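Local coordinates for periplasmic sugar-binding protein (Chloroflexus aurantiacus, PDB 4RXU) that binds beta-D-glucose in the cleft between its two lobes and probably serves as the solute-binding component of an ABC-type sugar transporter, at residues S165-N168 with A169-F173; L204-T207 with R208-A212. One frame throughout, in Å; residues are numbered along the deposited sequence.

Interaction 1. Residues S165-N168 with A169-F173; sequences SDNN and AFLFF. With BGC (beta-D-glucopyranose), chain C.
The capped N-terminal start of helix 167-185, in the beta-alpha-beta unit that runs from strand 155-159 to strand 189-191, builds one wall of the glucose pocket, where N168 meets F172 one turn on. D166 is the N-cap: its OD1 accepts from N168 N at 2.8 Å, met from 61° above the carboxylate plane. The other oxygen, OD2, takes the anomeric hydroxyl O1 of the sugar at 2.6 Å and also receives W222 NE1, so one carboxylate serves cap and ligand. CG of D166 lies anti to the backbone N (chi1 179°), which carries the carboxylate toward the sugar. N168 ND2 gives O1 a bond of 3.1 Å and O2 a weak one, besides its bond to D118 O. F172 N reaches N168 O at 2.7 Å, almost straight (171°), while that same oxygen sits 3.0 Å above one face of the F172 ring, offset toward the rim. With the ring of F172 cut back to an alanine, the apolar neighbour of N168 CB would be lost, which is likely to open a gap beside the sugar's O2. The ring's far end, CZ, is 3.7 Å from N168 CB, and BGC O2 lies at the ring edge, in plane.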
# COMPACT_ATOMS: atom_id res chain seq x y z
N SER A 165 5.03 10.18 -3.56
CA SER A 165 3.80 10.96 -3.36
C SER A 165 2.76 10.29 -2.44
O SER A 165 1.78 10.91 -2.02
CB SER A 165 3.15 11.27 -4.70
OG SER A 165 3.11 10.10 -5.49
N ASP A 166 3.00 9.02 -2.12
CA ASP A 166 2.12 8.23 -1.25
C ASP A 166 2.76 8.11 0.12
O ASP A 166 3.81 7.50 0.26
CB ASP A 166 1.99 6.83 -1.89
CG ASP A 166 1.15 5.88 -1.10
OD1 ASP A 166 0.57 6.28 -0.06
OD2 ASP A 166 1.07 4.72 -1.59
N ASN A 167 2.16 8.71 1.14
CA ASN A 167 2.73 8.56 2.49
C ASN A 167 2.89 7.09 2.89
O ASN A 167 3.78 6.74 3.67
CB ASN A 167 1.87 9.30 3.50
CG ASN A 167 2.51 9.35 4.86
OD1 ASN A 167 3.60 9.91 5.02
ND2 ASN A 167 1.82 8.81 5.85
N ASN A 168 2.00 6.24 2.40
CA ASN A 168 2.13 4.81 2.74
C ASN A 168 3.44 4.23 2.24
O ASN A 168 3.95 3.30 2.84
CB ASN A 168 0.97 4.00 2.16
CG ASN A 168 -0.33 4.23 2.87
OD1 ASN A 168 -0.38 4.77 3.97
ND2 ASN A 168 -1.41 3.77 2.27
N ALA A 169 4.00 4.75 1.14
CA ALA A 169 5.28 4.23 0.64
C ALA A 169 6.36 4.41 1.71
O ALA A 169 7.20 3.55 1.89
CB ALA A 169 5.66 4.90 -0.66
N PHE A 170 6.32 5.53 2.42
CA PHE A 170 7.27 5.77 3.50
C PHE A 170 6.99 4.83 4.67
O PHE A 170 7.92 4.30 5.31
CB PHE A 170 7.22 7.22 3.96
CG PHE A 170 7.90 8.17 3.02
CD1 PHE A 170 7.22 8.69 1.95
CD2 PHE A 170 9.22 8.53 3.21
CE1 PHE A 170 7.85 9.56 1.08
CE2 PHE A 170 9.84 9.39 2.34
CZ PHE A 170 9.15 9.91 1.27
N LEU A 171 5.71 4.62 4.97
CA LEU A 171 5.34 3.73 6.09
C LEU A 171 5.73 2.28 5.79
O LEU A 171 6.29 1.59 6.64
CB LEU A 171 3.84 3.82 6.44
CG LEU A 171 3.41 5.20 6.94
CD1 LEU A 171 1.89 5.34 7.08
CD2 LEU A 171 4.09 5.48 8.27
N PHE A 172 5.45 1.82 4.58
CA PHE A 172 5.82 0.46 4.23
C PHE A 172 7.34 0.31 4.29
O PHE A 172 7.86 -0.70 4.72
CB PHE A 172 5.38 0.08 2.82
CG PHE A 172 3.91 0.18 2.57
CD1 PHE A 172 2.94 -0.23 3.49
CD2 PHE A 172 3.49 0.64 1.34
CE1 PHE A 172 1.58 -0.13 3.19
CE2 PHE A 172 2.15 0.72 1.03
CZ PHE A 172 1.20 0.35 1.95
N PHE A 173 8.05 1.32 3.79
CA PHE A 173 9.49 1.23 3.78
C PHE A 173 10.03 1.24 5.23
O PHE A 173 10.94 0.46 5.58
CB PHE A 173 10.16 2.33 3.00
CG PHE A 173 11.62 2.13 2.88
CD1 PHE A 173 12.14 1.24 1.96
CD2 PHE A 173 12.48 2.74 3.79
CE1 PHE A 173 13.51 1.00 1.91
CE2 PHE A 173 13.82 2.52 3.74
CZ PHE A 173 14.33 1.64 2.82
C2 BGC C . -1.94 1.14 -1.00
C3 BGC C . -1.49 -0.20 -1.53
C4 BGC C . -1.33 -0.12 -3.04
C5 BGC C . -0.44 1.06 -3.44
C6 BGC C . -0.38 1.29 -4.94
C1 BGC C . -0.83 2.10 -1.41
O1 BGC C . -0.95 3.35 -0.81
O2 BGC C . -2.08 1.07 0.42
O3 BGC C . -2.47 -1.17 -1.17
O4 BGC C . -0.66 -1.31 -3.50
O5 BGC C . -0.89 2.25 -2.83
O6 BGC C . -1.69 1.34 -5.52

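Interaction 2. Residues L204-T207 with R208-A212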
# COMPACT_ATOMS: atom_id res chain seq x y z
N LEU A 204 19.17 2.80 12.27
CA LEU A 204 17.84 2.21 12.35
C LEU A 204 16.72 3.25 12.12
O LEU A 204 15.77 2.98 11.42
CB LEU A 204 17.65 1.52 13.68
CG LEU A 204 16.31 0.83 13.94
CD1 LEU A 204 16.12 -0.38 13.02
CD2 LEU A 204 16.21 0.45 15.42
N ASP A 205 16.84 4.42 12.74
CA ASP A 205 15.80 5.47 12.68
C ASP A 205 16.11 6.50 11.63
O ASP A 205 16.74 7.51 11.90
CB ASP A 205 15.70 6.21 14.00
CG ASP A 205 15.15 5.38 15.08
OD1 ASP A 205 14.80 4.22 14.80
OD2 ASP A 205 15.08 5.89 16.21
N LEU A 206 15.68 6.23 10.42
CA LEU A 206 15.89 7.14 9.33
C LEU A 206 14.93 8.33 9.40
O LEU A 206 13.75 8.22 9.74
CB LEU A 206 15.67 6.44 8.00
CG LEU A 206 16.51 5.20 7.75
CD1 LEU A 206 16.17 4.65 6.38
CD2 LEU A 206 17.99 5.54 7.85
N THR A 207 15.45 9.48 9.02
CA THR A 207 14.58 10.63 8.83
C THR A 207 13.77 10.45 7.53
O THR A 207 14.11 9.63 6.66
CB THR A 207 15.36 11.95 8.74
OG1 THR A 207 16.11 11.96 7.53
CG2 THR A 207 16.30 12.17 9.94
N ARG A 208 12.74 11.26 7.35
CA ARG A 208 11.97 11.20 6.13
C ARG A 208 12.83 11.53 4.91
O ARG A 208 12.71 10.90 3.89
CB ARG A 208 10.78 12.14 6.21
CG ARG A 208 9.87 12.03 5.01
CD ARG A 208 8.65 12.93 5.14
NE ARG A 208 8.11 13.22 3.83
CZ ARG A 208 7.04 12.66 3.29
NH1 ARG A 208 6.33 11.75 3.97
NH2 ARG A 208 6.70 13.02 2.07
N ASP A 209 13.70 12.52 5.05
CA ASP A 209 14.57 12.93 3.94
C ASP A 209 15.56 11.82 3.61
O ASP A 209 15.91 11.59 2.44
CB ASP A 209 15.35 14.19 4.32
CG ASP A 209 14.55 15.45 4.16
OD1 ASP A 209 13.38 15.38 3.76
OD2 ASP A 209 15.11 16.53 4.46
N GLU A 210 16.05 11.11 4.64
CA GLU A 210 16.93 9.97 4.39
C GLU A 210 16.19 8.83 3.69
O GLU A 210 16.69 8.30 2.69
CB GLU A 210 17.58 9.46 5.66
CG GLU A 210 18.62 10.42 6.22
CD GLU A 210 19.00 10.14 7.67
OE1 GLU A 210 18.24 9.45 8.40
OE2 GLU A 210 20.04 10.70 8.11
N MET A 211 15.01 8.48 4.19
CA MET A 211 14.20 7.45 3.53
C MET A 211 13.93 7.86 2.08
O MET A 211 13.96 7.03 1.16
CB MET A 211 12.86 7.23 4.21
CG MET A 211 12.90 6.46 5.50
SD MET A 211 11.24 5.94 6.05
CE MET A 211 10.89 7.33 7.10
N ALA A 212 13.67 9.15 1.86
CA ALA A 212 13.33 9.63 0.54
C ALA A 212 14.48 9.44 -0.45
O ALA A 212 14.25 9.26 -1.62
CB ALA A 212 12.90 11.08 0.59
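T207 and E210 form a capping box at the N terminus of helix 208-218, their side chains crossing at a slant so that each accepts from the other's backbone N-H; L206 (N') and M211 (N4), five residues apart, add the hydrophobic staple that often accompanies such a box. T207 OG1 accepts from E210 N at 3.0 Å with an N-H...O angle of 158°. In return, E210 OE1 accepts from T207 N at 2.9 Å and an almost straight 170°, the donor standing above the carboxylate plane. The torsions account for both halves. In T207, OG1 is set between the backbone N and the carbonyl carbon (chi1 68°), facing the first turn, whereas CG2 lies alongside the carboxylate, 3.7 Å from E210 OE1. E210 has its CG beside its own backbone N and an extended chain beyond, which lays the methylene against the hydroxyl: E210 CG is 3.2 Å from T207 OG1. The second carboxylate oxygen, OE2, makes a salt bridge with K203, so the negative end of the box is shared between a backbone N-H and a lysine just upstream in the loop, a pairing likely to favour the charged form.

Next to the box, the two staple residues cross obliquely in apolar contact, L206 CB meeting M211 CG at 3.7 Å. Beyond them lies helix 167-185, where W177 touches L206 and E174 touches M211. The first regular helical bond closes the turn: M211 N donates to T207 O at 2.9 Å, coming in nearly along the C=O axis.

Followed from the N terminus, the two contacts come in series, neither nested nor crossed: interaction 1 closes the turn that starts helix 167-185, and interaction 2 does the same for helix 208-218 after the loop that follows helix 195-199. Each is a local closure, with no residues between its segments. Their centres are 12 Å apart, yet they touch where the two helix starts pack together. R208 is the main go-between, making a cation-pi contact with F170 and bringing NH1 to 3.5 Å from N167 OD1; M211 SD also packs against F170 O. The second capped helix start thus packs against the one that carries sugar-binding residues; interaction 2 lies at the surface, interaction 1 is buried.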